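Local coordinates for protein lipase aflb (Neosartorya fumigata, PDB 6IDY) that probably hydrolyses ester bonds in lipids such as triacylglycerols, as a lipase with the alpha/beta-hydrolase fold and a bound calcium ion, at residues A134-A139 against Y211-I216; P162-P167 against N217-I222; L195-A200 against Q206-Y211. One frame throughout, in Å; residues are numbered along the deposited sequence.

Contact 1: residues A134-A139 against Y211-I216; sequences ARYSVA and YVAYAI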
ATOM      1  N   ALA A 134      23.114   1.028   4.365  1.00 24.99           N
ATOM      2  CA  ALA A 134      23.151   2.413   3.914  1.00 25.07           C
ATOM      3  C   ALA A 134      22.999   3.330   5.129  1.00 30.02           C
ATOM      4  O   ALA A 134      22.326   2.956   6.097  1.00 29.32           O
ATOM      5  CB  ALA A 134      22.010   2.668   2.937  1.00 24.92           C
ATOM      6  N   ARG A 135      23.627   4.515   5.086  1.00 27.11           N
ATOM      7  CA  ARG A 135      23.494   5.482   6.172  1.00 27.91           C
ATOM      8  C   ARG A 135      22.076   6.051   6.192  1.00 29.84           C
ATOM      9  O   ARG A 135      21.459   6.233   5.138  1.00 28.53           O
ATOM     10  CB  ARG A 135      24.543   6.614   6.080  1.00 31.42           C
ATOM     11  CG  ARG A 135      24.401   7.564   4.879  1.00 40.95           C
ATOM     12  CD  ARG A 135      25.220   8.843   5.025  1.00 49.73           C
ATOM     13  NE  ARG A 135      24.771   9.692   6.133  1.00 60.88           N
ATOM     14  CZ  ARG A 135      23.814  10.615   6.047  1.00 75.06           C
ATOM     15  NH1 ARG A 135      23.177  10.818   4.898  1.00 56.36           N
ATOM     16  NH2 ARG A 135      23.483  11.337   7.108  1.00 65.53           N
ATOM     17  N   TYR A 136      21.543   6.284   7.388  1.00 25.86           N
ATOM     18  CA  TYR A 136      20.230   6.887   7.511  1.00 24.90           C
ATOM     19  C   TYR A 136      20.390   8.390   7.361  1.00 29.15           C
ATOM     20  O   TYR A 136      21.338   8.972   7.906  1.00 29.04           O
ATOM     21  CB  TYR A 136      19.598   6.577   8.875  1.00 25.78           C
ATOM     22  CG  TYR A 136      19.042   5.177   9.034  1.00 25.70           C
ATOM     23  CD1 TYR A 136      17.853   4.803   8.413  1.00 26.11           C
ATOM     24  CD2 TYR A 136      19.642   4.263   9.896  1.00 26.86           C
ATOM     25  CE1 TYR A 136      17.299   3.538   8.610  1.00 25.17           C
ATOM     26  CE2 TYR A 136      19.094   2.999  10.108  1.00 27.17           C
ATOM     27  CZ  TYR A 136      17.929   2.636   9.452  1.00 29.37           C
ATOM     28  OH  TYR A 136      17.401   1.384   9.648  1.00 25.01           O
ATOM     29  N   SER A 137      19.474   9.023   6.624  1.00 25.25           N
ATOM     30  CA  SER A 137      19.491  10.480   6.472  1.00 25.35           C
ATOM     31  C   SER A 137      18.490  11.071   7.463  1.00 30.56           C
ATOM     32  O   SER A 137      18.605  12.242   7.828  1.00 32.01           O
ATOM     33  CB  SER A 137      19.160  10.889   5.038  1.00 25.93           C
ATOM     34  OG  SER A 137      17.819  10.576   4.694  1.00 31.45           O
ATOM     35  N   VAL A 138      17.526  10.239   7.914  1.00 26.37           N
ATOM     36  CA  VAL A 138      16.461  10.599   8.861  1.00 26.30           C
ATOM     37  C   VAL A 138      16.929  10.295  10.293  1.00 31.29           C
ATOM     38  O   VAL A 138      17.563   9.262  10.522  1.00 31.37           O
ATOM     39  CB  VAL A 138      15.123   9.864   8.526  1.00 28.78           C
ATOM     40  CG1 VAL A 138      13.996  10.291   9.461  1.00 28.73           C
ATOM     41  CG2 VAL A 138      14.712  10.090   7.079  1.00 28.06           C
ATOM     42  N   ALA A 139      16.593  11.178  11.253  1.00 27.53           N
ATOM     43  CA  ALA A 139      16.930  10.998  12.670  1.00 27.97           C
ATOM     44  C   ALA A 139      16.167   9.786  13.241  1.00 31.49           C
ATOM     45  O   ALA A 139      15.053   9.491  12.789  1.00 29.28           O
ATOM     46  CB  ALA A 139      16.579  12.258  13.454  1.00 28.92           C
ATOM     47  N   TYR A 211      12.234   4.404   6.668  1.00 20.16           N
ATOM     48  CA  TYR A 211      11.228   4.111   7.679  1.00 20.70           C
ATOM     49  C   TYR A 211      10.933   2.619   7.737  1.00 23.11           C
ATOM     50  O   TYR A 211      10.738   2.099   8.825  1.00 22.19           O
ATOM     51  CB  TYR A 211       9.955   4.936   7.444  1.00 21.95           C
ATOM     52  CG  TYR A 211      10.174   6.416   7.671  1.00 23.79           C
ATOM     53  CD1 TYR A 211      10.003   6.980   8.931  1.00 26.19           C
ATOM     54  CD2 TYR A 211      10.592   7.247   6.635  1.00 24.28           C
ATOM     55  CE1 TYR A 211      10.229   8.338   9.154  1.00 26.25           C
ATOM     56  CE2 TYR A 211      10.829   8.605   6.846  1.00 25.38           C
ATOM     57  CZ  TYR A 211      10.635   9.147   8.105  1.00 31.41           C
ATOM     58  OH  TYR A 211      10.825  10.487   8.313  1.00 33.10           O
ATOM     59  N   VAL A 212      10.941   1.932   6.574  1.00 19.73           N
ATOM     60  CA  VAL A 212      10.729   0.485   6.476  1.00 19.61           C
ATOM     61  C   VAL A 212      11.947  -0.245   7.055  1.00 22.97           C
ATOM     62  O   VAL A 212      11.769  -1.137   7.883  1.00 23.19           O
ATOM     63  CB  VAL A 212      10.388  -0.003   5.039  1.00 22.26           C
ATOM     64  CG1 VAL A 212      10.216  -1.523   5.000  1.00 21.93           C
ATOM     65  CG2 VAL A 212       9.139   0.680   4.508  1.00 21.62           C
ATOM     66  N   ALA A 213      13.170   0.135   6.623  1.00 19.21           N
ATOM     67  CA  ALA A 213      14.428  -0.464   7.104  1.00 19.51           C
ATOM     68  C   ALA A 213      14.534  -0.332   8.618  1.00 24.58           C
ATOM     69  O   ALA A 213      14.810  -1.327   9.291  1.00 24.40           O
ATOM     70  CB  ALA A 213      15.626   0.199   6.437  1.00 20.31           C
ATOM     71  N   TYR A 214      14.251   0.874   9.163  1.00 21.35           N
ATOM     72  CA  TYR A 214      14.292   1.050  10.610  1.00 21.73           C
ATOM     73  C   TYR A 214      13.205   0.246  11.308  1.00 25.62           C
ATOM     74  O   TYR A 214      13.512  -0.400  12.308  1.00 25.54           O
ATOM     75  CB  TYR A 214      14.276   2.529  11.039  1.00 22.69           C
ATOM     76  CG  TYR A 214      14.499   2.696  12.527  1.00 24.48           C
ATOM     77  CD1 TYR A 214      15.783   2.698  13.064  1.00 27.49           C
ATOM     78  CD2 TYR A 214      13.424   2.819  13.403  1.00 24.85           C
ATOM     79  CE1 TYR A 214      15.992   2.833  14.436  1.00 29.05           C
ATOM     80  CE2 TYR A 214      13.620   2.942  14.776  1.00 26.20           C
ATOM     81  CZ  TYR A 214      14.906   2.952  15.289  1.00 34.91           C
ATOM     82  OH  TYR A 214      15.098   3.072  16.645  1.00 35.67           O
ATOM     83  N   ALA A 215      11.956   0.265  10.784  1.00 22.01           N
ATOM     84  CA  ALA A 215      10.829  -0.482  11.366  1.00 21.67           C
ATOM     85  C   ALA A 215      11.146  -1.968  11.443  1.00 25.51           C
ATOM     86  O   ALA A 215      10.895  -2.588  12.473  1.00 25.51           O
ATOM     87  CB  ALA A 215       9.550  -0.250  10.571  1.00 21.43           C
ATOM     88  N   ILE A 216      11.761  -2.527  10.383  1.00 22.11           N
ATOM     89  CA  ILE A 216      12.160  -3.934  10.368  1.00 21.14           C
ATOM     90  C   ILE A 216      13.112  -4.247  11.523  1.00 25.24           C
ATOM     91  O   ILE A 216      12.800  -5.101  12.355  1.00 25.49           O
ATOM     92  CB  ILE A 216      12.721  -4.380   8.992  1.00 22.89           C
ATOM     93  CG1 ILE A 216      11.602  -4.417   7.911  1.00 22.48           C
ATOM     94  CG2 ILE A 216      13.382  -5.752   9.122  1.00 22.53           C
ATOM     95  CD1 ILE A 216      12.134  -4.499   6.428  1.00 20.68           C
TER
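Tyr136 reaches out of its loop with its hydroxyl leading and lands against the backbone and CB atoms of Ala213 and Tyr214. Its CB is directed at the helix but is still too far off to touch it. From there CG turns beside the backbone N (chi1 -76°), which sends the ring across the gap. Of the ring atoms, CE1 comes within 4.0 Å of Tyr214 CB. CZ makes the same approach to that carbon, again at 4.0 Å, and the Tyr136 and Tyr214 side chains cross at about a right angle. At the tip, OH is 3.6 Å from Tyr214 CB and 3.9 Å from Ala213 CB. It also lies 3.2 Å from Tyr214 N, but the angle there is poor and this is not a hydrogen bond. Relative to the Tyr214 ring, the same oxygen comes in at the edge, near the ring plane.

In this alpha/beta-hydrolase fold, helix 205-223 packs against the central sheet, and the loop ahead of helix 140-145 runs along it here. The Tyr136 ring also meets those of Tyr126 and Trp246, while Tyr214 OH is hydrogen-bonded to Glu140 OE2. Glu210, one turn earlier on the helix, takes Ser137 OG with one carboxylate oxygen and Val138 N with the other.

The second touch is Val138 on Tyr211, whose phenol end swings back toward the loop although its CB starts away from it. Val138 CG1 stands 3.4 Å from Tyr211 OH and 3.8 Å from Tyr211 CZ, with CG2 a little farther from the same hydroxyl.

Contact 2: residues P162-P167 against N217-I222; sequences PVILVP and NYISAI
Ile219 O accepts a hydrogen bond from Ser223 OG, while the side chain of Ile219 turns down onto Pro162 and Ile164. Asn217, whose CB points away from the strand, anchors the helix elsewhere: its OD1 is bound to Lys129 NZ and its ND2 to Ser248 OG.

Across the contact everything is apolar. Ile219 uses separate carbons for its two partners. Its CG2, anti to the backbone N, meets Pro162 CB at 3.7 Å, so a methyl is laid against the pyrrolidine ring. Its branch-point CB faces Ile164 CD1 at 4.1 Å, a looser touch. Ile164 gets there by an extended chain (chi2 158°) that carries CD1 away from the strand, and the two isoleucines slide past each other in opposite directions.

Pro162 and Ile164 are alternate residues, so both face the helix from the same side of strand 161-166. Ile164 also packs on Ile216, and Pro162 on Ser223. The strand lies between parallel neighbours, 190-195 and 227-232. Val227 of the latter touches both Pro162 and Ile219, so that strand 227-232 shares in the packing under helix 205-223.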
ATOM      1  N   PRO A 162       5.379 -10.917  14.550  1.00 26.69           N
ATOM      2  CA  PRO A 162       5.134  -9.493  14.281  1.00 25.73           C
ATOM      3  C   PRO A 162       5.066  -9.232  12.776  1.00 28.18           C
ATOM      4  O   PRO A 162       5.887  -9.750  12.025  1.00 28.92           O
ATOM      5  CB  PRO A 162       6.336  -8.794  14.934  1.00 27.68           C
ATOM      6  CG  PRO A 162       6.918  -9.819  15.897  1.00 32.43           C
ATOM      7  CD  PRO A 162       6.699 -11.118  15.186  1.00 28.29           C
ATOM      8  N   VAL A 163       4.039  -8.501  12.331  1.00 23.23           N
ATOM      9  CA  VAL A 163       3.828  -8.185  10.916  1.00 22.07           C
ATOM     10  C   VAL A 163       3.784  -6.665  10.742  1.00 25.87           C
ATOM     11  O   VAL A 163       2.924  -5.993  11.319  1.00 25.10           O
ATOM     12  CB  VAL A 163       2.588  -8.902  10.295  1.00 25.10           C
ATOM     13  CG1 VAL A 163       2.391  -8.510   8.831  1.00 24.24           C
ATOM     14  CG2 VAL A 163       2.702 -10.419  10.422  1.00 25.09           C
ATOM     15  N   ILE A 164       4.726  -6.132   9.952  1.00 21.21           N
ATOM     16  CA  ILE A 164       4.805  -4.703   9.678  1.00 20.24           C
ATOM     17  C   ILE A 164       3.962  -4.398   8.455  1.00 22.49           C
ATOM     18  O   ILE A 164       4.244  -4.910   7.369  1.00 21.88           O
ATOM     19  CB  ILE A 164       6.273  -4.208   9.514  1.00 22.81           C
ATOM     20  CG1 ILE A 164       7.119  -4.579  10.761  1.00 23.36           C
ATOM     21  CG2 ILE A 164       6.307  -2.692   9.237  1.00 22.81           C
ATOM     22  CD1 ILE A 164       8.582  -4.629  10.523  1.00 23.73           C
ATOM     23  N   LEU A 165       2.937  -3.556   8.638  1.00 18.00           N
ATOM     24  CA  LEU A 165       2.047  -3.132   7.566  1.00 17.25           C
ATOM     25  C   LEU A 165       2.579  -1.840   6.967  1.00 22.09           C
ATOM     26  O   LEU A 165       2.623  -0.813   7.645  1.00 22.52           O
ATOM     27  CB  LEU A 165       0.604  -2.976   8.068  1.00 17.08           C
ATOM     28  CG  LEU A 165      -0.023  -4.176   8.790  1.00 20.73           C
ATOM     29  CD1 LEU A 165      -1.404  -3.820   9.303  1.00 20.50           C
ATOM     30  CD2 LEU A 165      -0.078  -5.423   7.889  1.00 22.10           C
ATOM     31  N   VAL A 166       3.054  -1.918   5.714  1.00 19.06           N
ATOM     32  CA  VAL A 166       3.666  -0.797   4.991  1.00 18.28           C
ATOM     33  C   VAL A 166       2.623  -0.164   4.056  1.00 21.75           C
ATOM     34  O   VAL A 166       2.027  -0.871   3.249  1.00 20.87           O
ATOM     35  CB  VAL A 166       4.987  -1.208   4.265  1.00 20.63           C
ATOM     36  CG1 VAL A 166       5.654  -0.010   3.594  1.00 19.38           C
ATOM     37  CG2 VAL A 166       5.964  -1.873   5.232  1.00 20.49           C
ATOM     38  N   PRO A 167       2.385   1.160   4.159  1.00 19.64           N
ATOM     39  CA  PRO A 167       1.342   1.789   3.335  1.00 19.51           C
ATOM     40  C   PRO A 167       1.748   2.032   1.889  1.00 23.06           C
ATOM     41  O   PRO A 167       2.920   1.888   1.543  1.00 21.67           O
ATOM     42  CB  PRO A 167       1.114   3.117   4.053  1.00 21.79           C
ATOM     43  CG  PRO A 167       2.456   3.460   4.593  1.00 25.97           C
ATOM     44  CD  PRO A 167       3.009   2.144   5.066  1.00 21.82           C
ATOM     45  N   ASN A 217      14.249  -3.534  11.590  1.00 22.32           N
ATOM     46  CA  ASN A 217      15.265  -3.743  12.619  1.00 23.31           C
ATOM     47  C   ASN A 217      14.782  -3.398  14.021  1.00 27.74           C
ATOM     48  O   ASN A 217      15.160  -4.082  14.972  1.00 27.69           O
ATOM     49  CB  ASN A 217      16.556  -3.014  12.264  1.00 24.34           C
ATOM     50  CG  ASN A 217      17.310  -3.686  11.141  1.00 33.79           C
ATOM     51  OD1 ASN A 217      17.149  -4.887  10.872  1.00 25.29           O
ATOM     52  ND2 ASN A 217      18.169  -2.938  10.475  1.00 23.51           N
ATOM     53  N   TYR A 218      13.891  -2.401  14.143  1.00 24.16           N
ATOM     54  CA  TYR A 218      13.339  -2.012  15.436  1.00 24.51           C
ATOM     55  C   TYR A 218      12.335  -3.039  15.963  1.00 27.61           C
ATOM     56  O   TYR A 218      12.408  -3.410  17.138  1.00 27.81           O
ATOM     57  CB  TYR A 218      12.734  -0.590  15.393  1.00 25.20           C
ATOM     58  CG  TYR A 218      12.049  -0.191  16.683  1.00 26.06           C
ATOM     59  CD1 TYR A 218      12.769   0.359  17.738  1.00 28.44           C
ATOM     60  CD2 TYR A 218      10.687  -0.407  16.864  1.00 26.04           C
ATOM     61  CE1 TYR A 218      12.147   0.688  18.944  1.00 29.94           C
ATOM     62  CE2 TYR A 218      10.056  -0.082  18.061  1.00 27.70           C
ATOM     63  CZ  TYR A 218      10.787   0.469  19.096  1.00 34.00           C
ATOM     64  OH  TYR A 218      10.145   0.791  20.261  1.00 34.72           O
ATOM     65  N   ILE A 219      11.382  -3.462  15.118  1.00 22.67           N
ATOM     66  CA  ILE A 219      10.360  -4.425  15.530  1.00 22.12           C
ATOM     67  C   ILE A 219      11.011  -5.779  15.819  1.00 26.36           C
ATOM     68  O   ILE A 219      10.657  -6.415  16.812  1.00 26.07           O
ATOM     69  CB  ILE A 219       9.157  -4.473  14.547  1.00 23.99           C
ATOM     70  CG1 ILE A 219       8.392  -3.111  14.521  1.00 23.40           C
ATOM     71  CG2 ILE A 219       8.209  -5.652  14.818  1.00 24.29           C
ATOM     72  CD1 ILE A 219       7.630  -2.662  15.826  1.00 24.10           C
ATOM     73  N   SER A 220      12.024  -6.166  15.024  1.00 22.72           N
ATOM     74  CA  SER A 220      12.748  -7.415  15.269  1.00 22.51           C
ATOM     75  C   SER A 220      13.483  -7.375  16.620  1.00 28.00           C
ATOM     76  O   SER A 220      13.451  -8.366  17.353  1.00 27.14           O
ATOM     77  CB  SER A 220      13.727  -7.710  14.137  1.00 24.46           C
ATOM     78  OG  SER A 220      14.390  -8.946  14.344  1.00 31.23           O
ATOM     79  N   ALA A 221      14.108  -6.223  16.955  1.00 26.57           N
ATOM     80  CA  ALA A 221      14.860  -6.032  18.206  1.00 28.00           C
ATOM     81  C   ALA A 221      13.992  -6.119  19.459  1.00 32.51           C
ATOM     82  O   ALA A 221      14.324  -6.896  20.357  1.00 32.12           O
ATOM     83  CB  ALA A 221      15.613  -4.711  18.179  1.00 28.84           C
ATOM     84  N   ILE A 222      12.878  -5.345  19.516  1.00 29.43           N
ATOM     85  CA  ILE A 222      11.952  -5.304  20.666  1.00 29.43           C
ATOM     86  C   ILE A 222      11.203  -6.623  20.880  1.00 32.96           C
ATOM     87  O   ILE A 222      10.762  -6.906  21.997  1.00 33.69           O
ATOM     88  CB  ILE A 222      10.959  -4.100  20.607  1.00 32.55           C
ATOM     89  CG1 ILE A 222      10.044  -4.163  19.348  1.00 31.46           C
ATOM     90  CG2 ILE A 222      11.692  -2.754  20.742  1.00 34.10           C
ATOM     91  CD1 ILE A 222       8.808  -3.281  19.379  1.00 36.39           C
TER

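Contact 3: residues L195-A200 against Q206-Y211; sequences LNIPQA and QINSEY
Pro198 lies over one face of the Tyr211 ring: its CD is 3.7 Å from the ring centroid and 17° off the normal, a CH-pi contact. Its CG extends the cover to the phenol end, 3.5 Å from Tyr211 OH. At the root of the same tyrosine, Leu195 CD2 approaches Tyr211 CB at 3.8 Å. Leu195 holds CG anti to its backbone N (chi1 -175°), and both of its methyls are thereby brought against the tyrosine's backbone end. One turn earlier on the helix, Asn208 OD1 meets Ile197 CG2 at 3.5 Å, the side chains crossing at about a right angle.

That amide oxygen has polar partners as well. Two waters lie within bonding distance of both Pro198 O and Asn208 OD1, one at 2.7 Å and the other at 2.9 Å from Asn208 OD1; each can bridge loop and helix, though not every bond need be made at once. Asn208 ND2 is bound to Gln234 OE1, and weakly to Asn203 O, which helps fix the amide's rotation.

Gln234 sits in the turn between strand 227-232 and helix 235-245, where alpha/beta hydrolases carry their nucleophile elbow. The contact folds the loop after strand 190-195 back onto helix 205-223, within a beta-alpha-beta crossover of that fold.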
ATOM      1  N   LEU A 195       3.218   1.279   9.793  1.00 24.65           N
ATOM      2  CA  LEU A 195       4.166   2.351   9.605  1.00 23.79           C
ATOM      3  C   LEU A 195       3.517   3.548   8.939  1.00 28.01           C
ATOM      4  O   LEU A 195       3.177   3.493   7.765  1.00 27.33           O
ATOM      5  CB  LEU A 195       5.344   1.803   8.792  1.00 22.93           C
ATOM      6  CG  LEU A 195       6.533   2.705   8.549  1.00 26.82           C
ATOM      7  CD1 LEU A 195       7.320   2.957   9.839  1.00 27.64           C
ATOM      8  CD2 LEU A 195       7.426   2.080   7.513  1.00 27.42           C
ATOM      9  N   ASN A 196       3.320   4.627   9.693  1.00 25.05           N
ATOM     10  CA  ASN A 196       2.764   5.835   9.098  1.00 24.71           C
ATOM     11  C   ASN A 196       3.940   6.645   8.559  1.00 28.25           C
ATOM     12  O   ASN A 196       4.637   7.310   9.329  1.00 28.40           O
ATOM     13  CB  ASN A 196       1.931   6.623  10.106  1.00 21.37           C
ATOM     14  CG  ASN A 196       0.672   5.908  10.523  1.00 33.38           C
ATOM     15  OD1 ASN A 196      -0.138   5.485   9.692  1.00 22.85           O
ATOM     16  ND2 ASN A 196       0.480   5.763  11.827  1.00 23.57           N
ATOM     17  N   ILE A 197       4.211   6.510   7.249  1.00 23.62           N
ATOM     18  CA  ILE A 197       5.306   7.220   6.581  1.00 23.24           C
ATOM     19  C   ILE A 197       4.953   8.713   6.480  1.00 28.35           C
ATOM     20  O   ILE A 197       3.881   9.033   5.961  1.00 27.66           O
ATOM     21  CB  ILE A 197       5.674   6.579   5.208  1.00 25.62           C
ATOM     22  CG1 ILE A 197       6.184   5.117   5.400  1.00 26.21           C
ATOM     23  CG2 ILE A 197       6.696   7.445   4.437  1.00 24.27           C
ATOM     24  CD1 ILE A 197       6.321   4.260   4.109  1.00 27.62           C
ATOM     25  N   PRO A 198       5.804   9.631   7.021  1.00 26.10           N
ATOM     26  CA  PRO A 198       5.489  11.074   6.947  1.00 26.37           C
ATOM     27  C   PRO A 198       5.276  11.565   5.516  1.00 29.41           C
ATOM     28  O   PRO A 198       5.923  11.074   4.585  1.00 27.76           O
ATOM     29  CB  PRO A 198       6.705  11.744   7.607  1.00 28.68           C
ATOM     30  CG  PRO A 198       7.314  10.671   8.467  1.00 32.83           C
ATOM     31  CD  PRO A 198       7.098   9.401   7.701  1.00 27.67           C
ATOM     32  N   GLN A 199       4.323  12.509   5.347  1.00 26.17           N
ATOM     33  CA  GLN A 199       3.902  13.096   4.067  1.00 25.33           C
ATOM     34  C   GLN A 199       3.169  12.036   3.221  1.00 27.25           C
ATOM     35  O   GLN A 199       3.105  12.140   1.991  1.00 26.37           O
ATOM     36  CB  GLN A 199       5.087  13.759   3.307  1.00 26.75           C
ATOM     37  CG  GLN A 199       5.620  15.064   3.925  1.00 41.60           C
ATOM     38  CD  GLN A 199       6.251  14.919   5.294  1.00 64.03           C
ATOM     39  OE1 GLN A 199       5.663  15.296   6.314  1.00 64.17           O
ATOM     40  NE2 GLN A 199       7.455  14.375   5.356  1.00 54.93           N
ATOM     41  N   ALA A 200       2.622  11.005   3.906  1.00 23.02           N
ATOM     42  CA  ALA A 200       1.856   9.892   3.341  1.00 22.35           C
ATOM     43  C   ALA A 200       2.511   9.277   2.096  1.00 24.86           C
ATOM     44  O   ALA A 200       1.875   9.171   1.045  1.00 23.62           O
ATOM     45  CB  ALA A 200       0.418  10.336   3.050  1.00 23.20           C
ATOM     46  N   GLN A 206      13.229   6.858  -1.703  1.00 19.91           N
ATOM     47  CA  GLN A 206      14.510   6.553  -1.046  1.00 20.36           C
ATOM     48  C   GLN A 206      14.471   6.920   0.446  1.00 24.21           C
ATOM     49  O   GLN A 206      15.053   6.206   1.259  1.00 24.42           O
ATOM     50  CB  GLN A 206      15.683   7.261  -1.750  1.00 21.76           C
ATOM     51  CG  GLN A 206      15.803   6.905  -3.234  1.00 22.58           C
ATOM     52  CD  GLN A 206      16.800   7.760  -3.971  1.00 30.06           C
ATOM     53  OE1 GLN A 206      17.861   7.288  -4.386  1.00 25.41           O
ATOM     54  NE2 GLN A 206      16.478   9.032  -4.169  1.00 17.56           N
ATOM     55  N   ILE A 207      13.779   8.024   0.796  1.00 20.80           N
ATOM     56  CA  ILE A 207      13.592   8.480   2.177  1.00 21.08           C
ATOM     57  C   ILE A 207      12.529   7.598   2.830  1.00 24.27           C
ATOM     58  O   ILE A 207      12.720   7.156   3.960  1.00 24.20           O
ATOM     59  CB  ILE A 207      13.201   9.995   2.264  1.00 24.88           C
ATOM     60  CG1 ILE A 207      14.247  10.939   1.585  1.00 26.09           C
ATOM     61  CG2 ILE A 207      12.900  10.434   3.720  1.00 23.65           C
ATOM     62  CD1 ILE A 207      15.705  10.878   2.087  1.00 38.52           C
ATOM     63  N   ASN A 208      11.407   7.345   2.117  1.00 20.22           N
ATOM     64  CA  ASN A 208      10.308   6.502   2.614  1.00 20.44           C
ATOM     65  C   ASN A 208      10.806   5.132   3.051  1.00 22.53           C
ATOM     66  O   ASN A 208      10.375   4.631   4.086  1.00 20.63           O
ATOM     67  CB  ASN A 208       9.194   6.360   1.558  1.00 18.88           C
ATOM     68  CG  ASN A 208       8.559   7.671   1.160  1.00 29.57           C
ATOM     69  OD1 ASN A 208       8.654   8.675   1.868  1.00 22.02           O
ATOM     70  ND2 ASN A 208       7.895   7.689   0.010  1.00 23.30           N
ATOM     71  N   SER A 209      11.738   4.553   2.266  1.00 19.28           N
ATOM     72  CA  SER A 209      12.358   3.248   2.496  1.00 19.36           C
ATOM     73  C   SER A 209      13.102   3.147   3.830  1.00 23.77           C
ATOM     74  O   SER A 209      13.154   2.061   4.404  1.00 25.34           O
ATOM     75  CB  SER A 209      13.303   2.912   1.351  1.00 21.13           C
ATOM     76  OG  SER A 209      12.590   2.931   0.127  1.00 26.52           O
ATOM     77  N   GLU A 210      13.685   4.263   4.313  1.00 19.18           N
ATOM     78  CA  GLU A 210      14.420   4.332   5.581  1.00 19.31           C
ATOM     79  C   GLU A 210      13.509   3.973   6.746  1.00 24.21           C
ATOM     80  O   GLU A 210      13.947   3.309   7.687  1.00 24.50           O
ATOM     81  CB  GLU A 210      15.005   5.730   5.801  1.00 20.82           C
ATOM     82  CG  GLU A 210      16.148   6.055   4.860  1.00 25.48           C
ATOM     83  CD  GLU A 210      16.967   7.259   5.267  1.00 33.02           C
ATOM     84  OE1 GLU A 210      17.048   7.553   6.480  1.00 27.24           O
ATOM     85  OE2 GLU A 210      17.545   7.905   4.368  1.00 28.45           O
ATOM     86  N   TYR A 211      12.234   4.404   6.668  1.00 20.16           N
ATOM     87  CA  TYR A 211      11.228   4.111   7.679  1.00 20.70           C
ATOM     88  C   TYR A 211      10.933   2.619   7.737  1.00 23.11           C
ATOM     89  O   TYR A 211      10.738   2.099   8.825  1.00 22.19           O
ATOM     90  CB  TYR A 211       9.955   4.936   7.444  1.00 21.95           C
ATOM     91  CG  TYR A 211      10.174   6.416   7.671  1.00 23.79           C
ATOM     92  CD1 TYR A 211      10.003   6.980   8.931  1.00 26.19           C
ATOM     93  CD2 TYR A 211      10.592   7.247   6.635  1.00 24.28           C
ATOM     94  CE1 TYR A 211      10.229   8.338   9.154  1.00 26.25           C
ATOM     95  CE2 TYR A 211      10.829   8.605   6.846  1.00 25.38           C
ATOM     96  CZ  TYR A 211      10.635   9.147   8.105  1.00 31.41           C
ATOM     97  OH  TYR A 211      10.825  10.487   8.313  1.00 33.10           O
TER
HETATM   98  O   HOH W   1       6.679  10.520   1.996  1.00 17.77           O
HETATM   99  O   HOH W   2       9.005  10.252   4.319  1.00 35.70           O

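From the N terminus, the chain first passes through loop 134-139, then strand 161-166, then the end of strand 190-195, and only afterwards enters helix 205-223, the shared partner of all three contacts. Contact 3 closes the shortest loop and is nested inside both others. Contacts 1 and 2 cross: 162-167 lies inside the loop closed by contact 1, but its partner 217-222 comes after 211-216. Along the helix, contact 3 takes the early turns, contact 1 the middle and contact 2 the last; Tyr211 belongs to contacts 1 and 3. Contacts 2 and 3 also meet in the sheet, where Leu165 O and Leu195 N probably form a hydrogen bond. The helix thus ties loop 134-139 to strand 161-166 and the end of strand 190-195 with its following loop.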